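Local coordinates for Mlr6093 protein (Mesorhizobium loti, PDB 2QJ8) that probably acts as a zinc-dependent hydrolase of the succinylglutamate desuccinylase/aspartoacylase family, cleaving carbon-nitrogen bonds in linear amides or possibly ester bonds, at residues S3-L8 / I126-L131; L49-N54 / P85-L90; G53-E58 / G103-R108; S256-K261 / A302-T307. One frame throughout, in Å; residues are numbered along the deposited sequence. Where two conformers were deposited one is given.

From the N terminus, residues 3-8 close the longest loop in interaction 1 by meeting the end of helix 118-129. Interactions 2 and 3 lie within that loop. They start from one stretch, sharing Gly53 and Asn54 and water 1, and run forward to 85-90 and then 103-108, so that the end of strand 47-52 is tied to two later loops of the catalytic domain. Interaction 1 touches interaction 2 through leucine and isoleucine side chains, whereas it stays about 5 Å from interaction 3 at the nearest atoms. Interaction 4 opens after the others have closed, in the all-beta C-terminal part, and joins the end of strand 250-261 to the start of strand 306-312.

Interaction 1. Residues S3-L8 / I126-L131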
loop_
_atom_site.group_PDB
_atom_site.type_symbol
_atom_site.label_atom_id
_atom_site.label_comp_id
_atom_site.label_asym_id
_atom_site.label_seq_id
_atom_site.Cartn_x
_atom_site.Cartn_y
_atom_site.Cartn_z
ATOM N N SER A 3 -34.982 3.129 -23.483
ATOM C CA SER A 3 -33.698 3.119 -22.716
ATOM C C SER A 3 -32.491 3.178 -23.680
ATOM O O SER A 3 -32.670 3.296 -24.908
ATOM C CB SER A 3 -33.641 1.913 -21.766
ATOM O OG SER A 3 -33.488 0.697 -22.473
ATOM N N GLU A 4 -31.282 3.085 -23.121
ATOM C CA GLU A 4 -30.018 3.260 -23.841
ATOM C C GLU A 4 -29.180 1.958 -23.842
ATOM O O GLU A 4 -29.162 1.211 -22.865
ATOM C CB GLU A 4 -29.315 4.430 -23.107
ATOM C CG GLU A 4 -27.932 4.887 -23.510
ATOM C CD GLU A 4 -27.443 6.075 -22.636
ATOM O OE1 GLU A 4 -27.382 5.958 -21.383
ATOM O OE2 GLU A 4 -27.075 7.120 -23.210
ATOM N N ALA A 5 -28.533 1.665 -24.963
ATOM C CA ALA A 5 -27.629 0.534 -25.050
ATOM C C ALA A 5 -26.225 1.105 -24.749
ATOM O O ALA A 5 -26.030 2.336 -24.787
ATOM C CB ALA A 5 -27.695 -0.114 -26.446
ATOM N N PRO A 6 -25.255 0.234 -24.412
ATOM C CA PRO A 6 -23.927 0.767 -24.252
ATOM C C PRO A 6 -23.387 1.207 -25.616
ATOM O O PRO A 6 -23.690 0.593 -26.627
ATOM C CB PRO A 6 -23.133 -0.430 -23.689
ATOM C CG PRO A 6 -23.841 -1.602 -24.177
ATOM C CD PRO A 6 -25.284 -1.222 -24.166
ATOM N N HIS A 7 -22.603 2.276 -25.639
ATOM C CA HIS A 7 -22.033 2.766 -26.885
ATOM C C HIS A 7 -20.838 3.637 -26.603
ATOM O O HIS A 7 -20.657 4.093 -25.471
ATOM C CB HIS A 7 -23.108 3.568 -27.632
ATOM C CG HIS A 7 -23.616 4.726 -26.848
ATOM N ND1 HIS A 7 -24.593 4.594 -25.886
ATOM C CD2 HIS A 7 -23.233 6.022 -26.829
ATOM C CE1 HIS A 7 -24.791 5.766 -25.312
ATOM N NE2 HIS A 7 -23.977 6.649 -25.864
ATOM N N LEU A 8 -20.020 3.839 -27.632
ATOM C CA LEU A 8 -18.903 4.754 -27.596
ATOM C C LEU A 8 -19.418 6.085 -28.138
ATOM O O LEU A 8 -20.258 6.116 -29.030
ATOM C CB LEU A 8 -17.747 4.257 -28.464
ATOM C CG LEU A 8 -17.061 2.948 -28.035
ATOM C CD1 LEU A 8 -16.089 2.500 -29.081
ATOM C CD2 LEU A 8 -16.357 3.110 -26.694
ATOM N N ILE A 126 -17.970 -3.280 -22.251
ATOM C CA ILE A 126 -16.621 -3.579 -22.749
ATOM C C ILE A 126 -16.666 -4.763 -23.720
ATOM O O ILE A 126 -15.992 -4.754 -24.762
ATOM C CB ILE A 126 -15.628 -3.861 -21.562
ATOM C CG1 ILE A 126 -15.394 -2.573 -20.747
ATOM C CG2 ILE A 126 -14.297 -4.414 -22.061
ATOM C CD1 ILE A 126 -14.801 -2.808 -19.353
ATOM N N SER A 127 -17.455 -5.763 -23.358
ATOM C CA SER A 127 -17.631 -6.987 -24.134
ATOM C C SER A 127 -18.356 -6.792 -25.455
ATOM O O SER A 127 -18.022 -7.463 -26.430
ATOM C CB SER A 127 -18.353 -8.052 -23.302
ATOM O OG SER A 127 -17.609 -8.341 -22.120
ATOM N N ARG A 128 -19.344 -5.902 -25.491
ATOM C CA ARG A 128 -20.055 -5.607 -26.730
ATOM C C ARG A 128 -19.332 -4.621 -27.662
ATOM O O ARG A 128 -19.357 -4.808 -28.885
ATOM C CB ARG A 128 -21.490 -5.167 -26.437
ATOM C CG ARG A 128 -22.362 -6.332 -26.044
ATOM C CD ARG A 128 -23.643 -5.942 -25.364
ATOM N NE ARG A 128 -24.497 -5.071 -26.176
ATOM C CZ ARG A 128 -25.639 -4.507 -25.754
ATOM N NH1 ARG A 128 -26.080 -4.716 -24.518
ATOM N NH2 ARG A 128 -26.352 -3.717 -26.573
ATOM N N LEU A 129 -18.645 -3.626 -27.094
ATOM C CA LEU A 129 -18.020 -2.554 -27.874
ATOM C C LEU A 129 -16.524 -2.599 -28.127
ATOM O O LEU A 129 -16.063 -2.027 -29.120
ATOM C CB LEU A 129 -18.369 -1.210 -27.224
ATOM C CG LEU A 129 -19.877 -0.934 -27.333
ATOM C CD1 LEU A 129 -20.374 -0.103 -26.220
ATOM C CD2 LEU A 129 -20.166 -0.314 -28.709
ATOM N N LEU A 130 -15.756 -3.208 -27.233
ATOM C CA LEU A 130 -14.285 -3.175 -27.359
ATOM C C LEU A 130 -13.680 -4.525 -27.670
ATOM O O LEU A 130 -12.874 -4.629 -28.587
ATOM C CB LEU A 130 -13.670 -2.586 -26.093
ATOM C CG LEU A 130 -14.123 -1.181 -25.659
ATOM C CD1 LEU A 130 -13.354 -0.794 -24.369
ATOM C CD2 LEU A 130 -13.881 -0.114 -26.721
ATOM N N LEU A 131 -14.120 -5.567 -26.973
ATOM C CA LEU A 131 -13.580 -6.909 -27.195
ATOM C C LEU A 131 -13.687 -7.444 -28.614
ATOM O O LEU A 131 -12.738 -8.068 -29.071
ATOM C CB LEU A 131 -14.152 -7.924 -26.198
ATOM C CG LEU A 131 -13.852 -7.657 -24.729
ATOM C CD1 LEU A 131 -14.278 -8.887 -23.942
ATOM C CD2 LEU A 131 -12.388 -7.334 -24.504
#
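His7 and Leu129 mark the closest approach of the two backbones, with 6.7 Å between their CA atoms. The N-terminal tail passes the last turn of helix 118-129 and becomes strand 7-8 there; no hydrogen bond joins the two segments, and side chains fill the gap between them. Leu129 contributes more than any other residue. The Leu129 CD1 branch presses on the peptide link between Pro6 and His7, lying 3.3 Å from Pro6 C, and also meets the proline ring, at 3.8 Å from Pro6 CB. With CG set opposite the carbonyl carbon (chi1 -66°), the leucine branches point out from the helix at this tail. An alanine here would remove both branches and is likely to open a gap against the Pro6-His7 peptide and lose the contact with Pro6 CB. On one flank the proline ring crosses the Arg128 side chain at about a right angle, and Pro6 CD sits over one face of the guanidinium, 3.6 Å from Arg128 NH1, while the charge itself is paired with Asp124 one turn back. On the other flank Leu8 CD2 packs against Leu130 CD2 at 4.1 Å. The His7 side chain leaves the backbone pointing away from the helix, and its ring binds back within the tail, ND1 donating to Ala5 O at 2.9 Å, with this oxygen close to the imidazole plane. This is peripheral packing: strand 7-8 pairs with strand 16-24, whose Leu22 touches both Leu8 and Leu129, while Leu130 continues inward to Leu49 of strand 47-52.

Interaction 2. Residues L49-N54 / P85-L90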
loop_
_atom_site.group_PDB
_atom_site.type_symbol
_atom_site.label_atom_id
_atom_site.label_comp_id
_atom_site.label_asym_id
_atom_site.label_seq_id
_atom_site.Cartn_x
_atom_site.Cartn_y
_atom_site.Cartn_z
ATOM N N LEU A 49 -6.281 -3.944 -26.988
ATOM C CA LEU A 49 -6.953 -3.207 -25.945
ATOM C C LEU A 49 -6.040 -3.250 -24.738
ATOM O O LEU A 49 -5.570 -4.319 -24.376
ATOM C CB LEU A 49 -8.276 -3.856 -25.544
ATOM C CG LEU A 49 -9.008 -3.294 -24.320
ATOM C CD1 LEU A 49 -9.434 -1.804 -24.497
ATOM C CD2 LEU A 49 -10.210 -4.193 -24.072
ATOM N N ILE A 50 -5.840 -2.104 -24.103
ATOM C CA ILE A 50 -5.122 -1.984 -22.845
ATOM C C ILE A 50 -6.069 -1.461 -21.769
ATOM O O ILE A 50 -6.643 -0.367 -21.891
ATOM C CB ILE A 50 -3.899 -1.018 -22.944
ATOM C CG1 ILE A 50 -3.074 -1.344 -24.180
ATOM C CG2 ILE A 50 -3.068 -1.068 -21.641
ATOM C CD1 ILE A 50 -1.768 -0.628 -24.226
ATOM N N THR A 51 -6.203 -2.225 -20.688
ATOM C CA THR A 51 -7.078 -1.887 -19.584
ATOM C C THR A 51 -6.292 -1.663 -18.268
ATOM O O THR A 51 -5.292 -2.329 -18.016
ATOM C CB THR A 51 -8.161 -2.964 -19.346
ATOM O OG1 THR A 51 -7.570 -4.238 -19.080
ATOM C CG2 THR A 51 -9.111 -3.099 -20.527
ATOM N N GLY A 52 -6.749 -0.692 -17.473
ATOM C CA GLY A 52 -6.253 -0.463 -16.104
ATOM C C GLY A 52 -7.431 -0.303 -15.170
ATOM O O GLY A 52 -8.568 -0.184 -15.615
ATOM N N GLY A 53 -7.168 -0.296 -13.876
ATOM C CA GLY A 53 -8.193 0.060 -12.903
ATOM C C GLY A 53 -9.365 -0.855 -12.710
ATOM O O GLY A 53 -10.437 -0.388 -12.392
ATOM N N ASN A 54 -9.176 -2.156 -12.928
ATOM C CA ASN A 54 -10.215 -3.132 -12.586
ATOM C C ASN A 54 -10.453 -3.086 -11.079
ATOM O O ASN A 54 -11.565 -3.336 -10.633
ATOM C CB ASN A 54 -9.825 -4.562 -12.978
ATOM C CG ASN A 54 -10.868 -5.584 -12.523
ATOM O OD1 ASN A 54 -11.924 -5.676 -13.117
ATOM N ND2 ASN A 54 -10.574 -6.345 -11.464
ATOM N N PRO A 85 -7.949 3.622 -19.246
ATOM C CA PRO A 85 -7.096 3.617 -18.047
ATOM C C PRO A 85 -7.706 3.194 -16.741
ATOM O O PRO A 85 -6.980 2.597 -15.955
ATOM C CB PRO A 85 -6.507 5.069 -17.992
ATOM C CG PRO A 85 -6.606 5.530 -19.410
ATOM C CD PRO A 85 -7.970 4.984 -19.813
ATOM N N GLU A 86 -9.010 3.429 -16.543
ATOM C CA GLU A 86 -9.733 3.023 -15.335
ATOM C C GLU A 86 -11.068 2.425 -15.739
ATOM O O GLU A 86 -12.040 3.159 -15.934
ATOM C CB GLU A 86 -10.020 4.204 -14.382
ATOM C CG GLU A 86 -8.823 4.957 -13.854
ATOM C CD GLU A 86 -8.425 6.158 -14.674
ATOM O OE1 GLU A 86 -9.300 7.011 -14.992
ATOM O OE2 GLU A 86 -7.215 6.305 -14.952
ATOM N N ILE A 87 -11.128 1.103 -15.861
ATOM C CA ILE A 87 -12.378 0.435 -16.186
ATOM C C ILE A 87 -13.354 0.418 -14.997
ATOM O O ILE A 87 -14.549 0.229 -15.216
ATOM C CB ILE A 87 -12.210 -1.017 -16.784
ATOM C CG1 ILE A 87 -11.618 -2.021 -15.762
ATOM C CG2 ILE A 87 -11.462 -0.964 -18.071
ATOM C CD1 ILE A 87 -11.449 -3.492 -16.264
ATOM N N ASN A 88 -12.878 0.617 -13.754
ATOM C CA ASN A 88 -13.763 0.609 -12.576
ATOM C C ASN A 88 -13.615 1.926 -11.787
ATOM O O ASN A 88 -13.060 1.928 -10.673
ATOM C CB ASN A 88 -13.471 -0.624 -11.697
ATOM C CG ASN A 88 -14.573 -0.918 -10.682
ATOM O OD1 ASN A 88 -15.406 -0.074 -10.386
ATOM N ND2 ASN A 88 -14.535 -2.107 -10.109
ATOM N N PRO A 89 -14.102 3.049 -12.356
ATOM C CA PRO A 89 -13.999 4.354 -11.664
ATOM C C PRO A 89 -14.635 4.414 -10.316
ATOM O O PRO A 89 -14.151 5.122 -9.467
ATOM C CB PRO A 89 -14.679 5.336 -12.637
ATOM C CG PRO A 89 -15.494 4.520 -13.536
ATOM C CD PRO A 89 -14.778 3.198 -13.663
ATOM N N LEU A 90 -15.738 3.694 -10.115
ATOM C CA LEU A 90 -16.365 3.640 -8.818
ATOM C C LEU A 90 -15.406 3.122 -7.740
ATOM O O LEU A 90 -15.286 3.744 -6.694
ATOM C CB LEU A 90 -17.602 2.764 -8.877
ATOM C CG LEU A 90 -18.812 3.291 -9.612
ATOM C CD1 LEU A 90 -19.843 2.182 -9.671
ATOM C CD2 LEU A 90 -19.379 4.509 -8.888
HETATM O O HOH W 1 -13.161 -4.990 -9.313
#
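Gly52 and Gly53 lie hard against Pro85 and Glu86 near the C-terminal end of strand 47-52, the tight part of the contact. The CA atoms of Gly53 and Glu86 are 4.1 Å apart. A beta carbon on Gly52 would collide with Pro85 O, and one on Gly53 with Glu86 CA, so neither position has room for a side chain. Gly52 O takes a nearly straight bond from Ile87 N (2.9 Å, 169°), while Asn88 N reaches Gly53 O only weakly. Ile87 fills the flank of this turn: chi1 of 66° sets CG1 between its own backbone N and carbonyl carbon, and CG1 comes 3.6 Å from Asn54 CA, with CD1 beyond it against Asn54 CB. Ile87 CG2, the other branch, meets Thr51 CG2 at 4.0 Å. A serine in its place would probably leave Thr51 CG2 and Asn54 CB without their apolar partner and open a gap. Strands 47-52 and 79-84 are parallel neighbours, linked by helix 60-75, so the contact joins the chain leaving their C-terminal ends, the edge where zinc carboxypeptidase-type folds carry their active site. Packing is looser toward Asn88, where a water occupies part of the interface. Asn88 ND2 gives a long bond to Asn54 O (3.3 Å), approaching from above the carbonyl plane; it also binds Thr99. Water 1 donates to Asn54 O at 2.7 Å and accepts weakly from ND2. Asn88 is the N-cap of helix 89-94, its OD1 accepting from Ala91 N.

Interaction 3. Residues G53-E58 / G103-R108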
loop_
_atom_site.group_PDB
_atom_site.type_symbol
_atom_site.label_atom_id
_atom_site.label_comp_id
_atom_site.label_asym_id
_atom_site.label_seq_id
_atom_site.Cartn_x
_atom_site.Cartn_y
_atom_site.Cartn_z
ATOM N N GLY A 53 -7.168 -0.296 -13.876
ATOM C CA GLY A 53 -8.193 0.060 -12.903
ATOM C C GLY A 53 -9.365 -0.855 -12.710
ATOM O O GLY A 53 -10.437 -0.388 -12.392
ATOM N N ASN A 54 -9.176 -2.156 -12.928
ATOM C CA ASN A 54 -10.215 -3.132 -12.586
ATOM C C ASN A 54 -10.453 -3.086 -11.079
ATOM O O ASN A 54 -11.565 -3.336 -10.633
ATOM C CB ASN A 54 -9.825 -4.562 -12.978
ATOM C CG ASN A 54 -10.868 -5.584 -12.523
ATOM O OD1 ASN A 54 -11.924 -5.676 -13.117
ATOM N ND2 ASN A 54 -10.574 -6.345 -11.464
ATOM N N HIS A 55 -9.385 -2.825 -10.309
ATOM C CA HIS A 55 -9.478 -2.686 -8.856
ATOM C C HIS A 55 -9.142 -1.270 -8.470
ATOM O O HIS A 55 -8.320 -0.650 -9.095
ATOM C CB HIS A 55 -8.567 -3.668 -8.150
ATOM C CG HIS A 55 -8.917 -5.098 -8.410
ATOM N ND1 HIS A 55 -10.082 -5.682 -7.943
ATOM C CD2 HIS A 55 -8.241 -6.073 -9.058
ATOM C CE1 HIS A 55 -10.112 -6.947 -8.332
ATOM N NE2 HIS A 55 -9.001 -7.213 -8.991
ATOM N N GLY A 56 -9.744 -0.768 -7.412
ATOM C CA GLY A 56 -9.556 0.636 -7.052
ATOM C C GLY A 56 -8.394 1.127 -6.200
ATOM O O GLY A 56 -8.168 2.347 -6.073
ATOM N N ASN A 57 -7.641 0.203 -5.650
ATOM C CA ASN A 57 -6.520 0.558 -4.798
ATOM C C ASN A 57 -5.141 0.388 -5.507
ATOM O O ASN A 57 -4.129 0.207 -4.841
ATOM C CB ASN A 57 -6.661 -0.195 -3.444
ATOM C CG ASN A 57 -7.021 -1.723 -3.593
ATOM O OD1 ASN A 57 -6.915 -2.328 -4.678
ATOM N ND2 ASN A 57 -7.413 -2.338 -2.462
ATOM N N GLU A 58 -5.136 0.500 -6.838
ATOM C CA GLU A 58 -3.946 0.327 -7.659
ATOM C C GLU A 58 -3.964 1.396 -8.710
ATOM O O GLU A 58 -4.761 1.317 -9.654
ATOM C CB GLU A 58 -3.976 -1.056 -8.319
ATOM C CG GLU A 58 -2.626 -1.554 -8.857
ATOM C CD GLU A 58 -1.979 -0.657 -9.880
ATOM O OE1 GLU A 58 -2.584 -0.391 -10.951
ATOM O OE2 GLU A 58 -0.845 -0.210 -9.605
ATOM N N GLY A 103 -20.517 -4.774 -4.811
ATOM C CA GLY A 103 -19.541 -5.650 -4.150
ATOM C C GLY A 103 -18.812 -6.614 -5.073
ATOM O O GLY A 103 -17.995 -7.397 -4.592
ATOM N N LYS A 104 -19.028 -6.520 -6.395
ATOM C CA LYS A 104 -18.479 -7.491 -7.337
ATOM C C LYS A 104 -17.139 -7.076 -7.906
ATOM O O LYS A 104 -16.827 -5.891 -8.094
ATOM C CB LYS A 104 -19.470 -7.793 -8.482
ATOM C CG LYS A 104 -20.858 -8.251 -8.012
ATOM C CD LYS A 104 -21.870 -8.506 -9.145
ATOM C CE LYS A 104 -23.194 -8.959 -8.544
ATOM N NZ LYS A 104 -24.332 -9.003 -9.512
ATOM N N ASN A 105 -16.330 -8.089 -8.149
ATOM C CA ASN A 105 -15.035 -7.970 -8.808
ATOM C C ASN A 105 -15.384 -8.010 -10.278
ATOM O O ASN A 105 -15.835 -9.035 -10.811
ATOM C CB ASN A 105 -14.129 -9.115 -8.360
ATOM C CG ASN A 105 -12.797 -9.183 -9.093
ATOM O OD1 ASN A 105 -12.500 -8.450 -10.044
ATOM N ND2 ASN A 105 -11.956 -10.065 -8.603
ATOM N N LEU A 106 -15.231 -6.850 -10.900
ATOM C CA LEU A 106 -15.569 -6.599 -12.293
ATOM C C LEU A 106 -14.973 -7.618 -13.277
ATOM O O LEU A 106 -15.634 -8.026 -14.242
ATOM C CB LEU A 106 -15.144 -5.156 -12.653
ATOM C CG LEU A 106 -15.254 -4.666 -14.094
ATOM C CD1 LEU A 106 -16.698 -4.762 -14.531
ATOM C CD2 LEU A 106 -14.727 -3.221 -14.226
ATOM N N ASN A 107 -13.735 -8.000 -13.017
ATOM C CA ASN A 107 -13.020 -8.981 -13.819
ATOM C C ASN A 107 -13.697 -10.354 -13.778
ATOM O O ASN A 107 -13.922 -10.929 -14.853
ATOM C CB ASN A 107 -11.551 -9.051 -13.377
ATOM C CG ASN A 107 -10.699 -9.948 -14.262
ATOM O OD1 ASN A 107 -10.786 -11.177 -14.194
ATOM N ND2 ASN A 107 -9.820 -9.335 -15.048
ATOM N N ARG A 108 -14.076 -10.844 -12.587
ATOM C CA ARG A 108 -14.704 -12.181 -12.515
ATOM C C ARG A 108 -16.123 -12.260 -13.073
ATOM O O ARG A 108 -16.591 -13.372 -13.363
ATOM C CB ARG A 108 -14.627 -12.901 -11.142
ATOM C CG ARG A 108 -15.185 -12.178 -9.951
ATOM C CD ARG A 108 -15.605 -13.097 -8.776
ATOM N NE ARG A 108 -15.655 -12.360 -7.499
ATOM C CZ ARG A 108 -16.595 -11.478 -7.116
ATOM N NH1 ARG A 108 -17.638 -11.146 -7.896
ATOM N NH2 ARG A 108 -16.471 -10.876 -5.929
HETATM O O HOH W 1 -13.161 -4.990 -9.313
#
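The His55 ring and the amide of Asn105 meet with their planes 58° apart. Asn105 ND2 lies at the ring edge, in its plane, whereas Asn105 OD1 approaches obliquely to 3.3 Å from His55 CE1. Over one face of the imidazole, displaced toward its rim, sits Asn54 ND2. Asn54 ND2 also makes the direct hydrogen bond of the contact, to Asn105 OD1 at 3.2 Å: the bond is nearly straight (169°) and leaves within the Asn54 amide plane, although the two amide planes are inclined to each other. With CG trans to the backbone N (chi1 176°), the Asn54 amide is carried toward 103-108. Asn54 OD1 lies 3.3 Å from Leu106 CB and 2.9 Å from Asn107 N. Asn105 OD1 takes a second, weak bond from Asn107 N in its own loop. Between the backbones, water 1, bound to Asn54 O, also accepts from Leu106 N at 3.2 Å. Leu106 packs on helix 118-129. The sequence from His55 to Glu58 matches the His-x-x-Glu motif that supplies zinc ligands in this family, so the contact probably borders the metal site. Chemically it is an amide network rather than an apolar core: one firm and one weak N-H bond to the same oxygen probably limit how the Asn105 amide can turn, while the imidazole is held through ND1 by Arg97 O, with the Asn54 amide packed over one face.

Interaction 4. Residues S256-K261 / A302-T307; sequences SSDQLK and AQSKST
Ala302 meets Leu260 first, its CA lying 4.1 Å from Leu260 CD1; this apolar end also borders Val284 and Leu326. The Gln303 side chain leaves the backbone toward the 3-10 segment 256-258. Extended beyond CG, it lies alongside Ser257 and slides past Leu260 in the opposite direction, with Gln303 NE2 4.2 Å from Leu260 CD2. The amide makes no hydrogen bond to Ser257 O, though Gln303 CD comes within 3.5 Å of that atom. Backbone polarity is met through a water instead: water 2 donates to Ser257 O at 2.7 Å and accepts from Gln303 N at 2.8 Å. Ser304 comes next, and its OG is too far from Asp258 for a direct bond. Water 3 lies between them, 3.0 Å from Ser304 OG and donating to Asp258 OD1. Past Lys305, which pairs with Glu279, Ser306 begins the strand. Ser306 OG accepts from water 3 at 2.7 Å and donates to Ser304 O at 2.8 Å from above the carbonyl plane, linking Ser306 back to Ser304. The Asp258 carboxylate has further partners, Thr255 N at OD2 and Arg328 at OD1, which probably stabilise its negative charge. Strands 250-261 and 306-312 both pair antiparallel with strand 322-329, so two water bridges, a leucine and the Gln303 side chain join segments that flank the same central strand in the all-beta C-terminal part of this aspartoacylase-family protein.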
loop_
_atom_site.group_PDB
_atom_site.type_symbol
_atom_site.label_atom_id
_atom_site.label_comp_id
_atom_site.label_asym_id
_atom_site.label_seq_id
_atom_site.Cartn_x
_atom_site.Cartn_y
_atom_site.Cartn_z
ATOM N N SER A 256 1.677 -25.478 -5.685
ATOM C CA SER A 256 1.026 -25.361 -4.355
ATOM C C SER A 256 1.952 -25.316 -3.143
ATOM O O SER A 256 1.714 -24.518 -2.245
ATOM C CB SER A 256 -0.063 -26.411 -4.162
ATOM O OG SER A 256 -1.222 -25.971 -4.845
ATOM N N SER A 257 3.039 -26.081 -3.152
ATOM C CA SER A 257 4.005 -26.040 -2.035
ATOM C C SER A 257 4.776 -24.677 -1.885
ATOM O O SER A 257 5.389 -24.420 -0.839
ATOM C CB SER A 257 4.983 -27.199 -2.133
ATOM O OG SER A 257 5.730 -27.131 -3.315
ATOM N N ASP A 258 4.727 -23.844 -2.934
ATOM C CA ASP A 258 5.356 -22.544 -2.976
ATOM C C ASP A 258 4.446 -21.418 -2.490
ATOM O O ASP A 258 4.908 -20.283 -2.366
ATOM C CB ASP A 258 5.751 -22.201 -4.413
ATOM C CG ASP A 258 6.761 -23.130 -5.005
ATOM O OD1 ASP A 258 7.782 -23.377 -4.353
ATOM O OD2 ASP A 258 6.578 -23.540 -6.175
ATOM N N GLN A 259 3.161 -21.713 -2.272
ATOM C CA GLN A 259 2.185 -20.734 -1.814
ATOM C C GLN A 259 2.072 -20.890 -0.313
ATOM O O GLN A 259 1.373 -21.767 0.171
ATOM C CB GLN A 259 0.831 -20.970 -2.489
ATOM C CG GLN A 259 0.866 -20.777 -4.006
ATOM C CD GLN A 259 -0.357 -21.347 -4.676
ATOM O OE1 GLN A 259 -0.250 -22.054 -5.665
ATOM N NE2 GLN A 259 -1.521 -21.096 -4.099
ATOM N N LEU A 260 2.778 -20.040 0.425
ATOM C CA LEU A 260 2.815 -20.145 1.870
ATOM C C LEU A 260 1.595 -19.416 2.499
ATOM O O LEU A 260 1.250 -18.297 2.119
ATOM C CB LEU A 260 4.163 -19.633 2.397
ATOM C CG LEU A 260 5.419 -20.270 1.786
ATOM C CD1 LEU A 260 6.631 -19.606 2.383
ATOM C CD2 LEU A 260 5.481 -21.771 2.035
ATOM N N LYS A 261 0.969 -20.085 3.459
ATOM C CA LYS A 261 -0.232 -19.606 4.143
ATOM C C LYS A 261 0.009 -19.520 5.653
ATOM O O LYS A 261 0.867 -20.205 6.184
ATOM C CB LYS A 261 -1.405 -20.560 3.862
ATOM C CG LYS A 261 -1.847 -20.635 2.381
ATOM C CD LYS A 261 -2.780 -21.824 2.128
ATOM N N ALA A 302 9.847 -21.647 4.086
ATOM C CA ALA A 302 9.911 -22.103 2.699
ATOM C C ALA A 302 10.045 -23.646 2.656
ATOM O O ALA A 302 10.820 -24.248 3.414
ATOM C CB ALA A 302 11.097 -21.465 1.980
ATOM N N GLN A 303 9.273 -24.270 1.777
ATOM C CA GLN A 303 9.306 -25.721 1.595
ATOM C C GLN A 303 10.359 -26.184 0.588
ATOM O O GLN A 303 10.561 -27.385 0.438
ATOM C CB GLN A 303 7.935 -26.245 1.200
ATOM C CG GLN A 303 6.893 -25.973 2.256
ATOM C CD GLN A 303 5.544 -26.571 1.931
ATOM O OE1 GLN A 303 5.438 -27.705 1.459
ATOM N NE2 GLN A 303 4.501 -25.820 2.223
ATOM N N SER A 304 11.010 -25.253 -0.110
ATOM C CA SER A 304 12.068 -25.588 -1.051
ATOM C C SER A 304 12.884 -24.352 -1.365
ATOM O O SER A 304 12.470 -23.223 -1.068
ATOM C CB SER A 304 11.507 -26.151 -2.377
ATOM O OG SER A 304 11.044 -25.113 -3.213
ATOM N N LYS A 305 14.037 -24.580 -1.990
ATOM C CA LYS A 305 14.896 -23.497 -2.419
ATOM C C LYS A 305 14.106 -22.815 -3.512
ATOM O O LYS A 305 13.636 -23.477 -4.424
ATOM C CB LYS A 305 16.243 -24.017 -2.947
ATOM C CG LYS A 305 17.185 -22.913 -3.351
ATOM C CD LYS A 305 18.498 -23.432 -3.831
ATOM C CE LYS A 305 19.384 -22.281 -4.268
ATOM N NZ LYS A 305 19.713 -21.350 -3.150
ATOM N N SER A 306 13.913 -21.506 -3.386
ATOM C CA SER A 306 13.085 -20.762 -4.310
ATOM C C SER A 306 13.365 -19.268 -4.230
ATOM O O SER A 306 14.181 -18.831 -3.402
ATOM C CB SER A 306 11.612 -21.057 -3.977
ATOM O OG SER A 306 11.423 -21.052 -2.567
ATOM N N THR A 307 12.725 -18.508 -5.133
ATOM C CA THR A 307 12.815 -17.048 -5.173
ATOM C C THR A 307 11.525 -16.467 -4.663
ATOM O O THR A 307 10.465 -17.028 -4.890
ATOM C CB THR A 307 13.099 -16.531 -6.614
ATOM O OG1 THR A 307 14.347 -17.081 -7.056
ATOM C CG2 THR A 307 13.208 -15.023 -6.669
HETATM O O HOH W 2 7.700 -23.188 -0.214
HETATM O O HOH W 3 9.392 -22.768 -2.331
#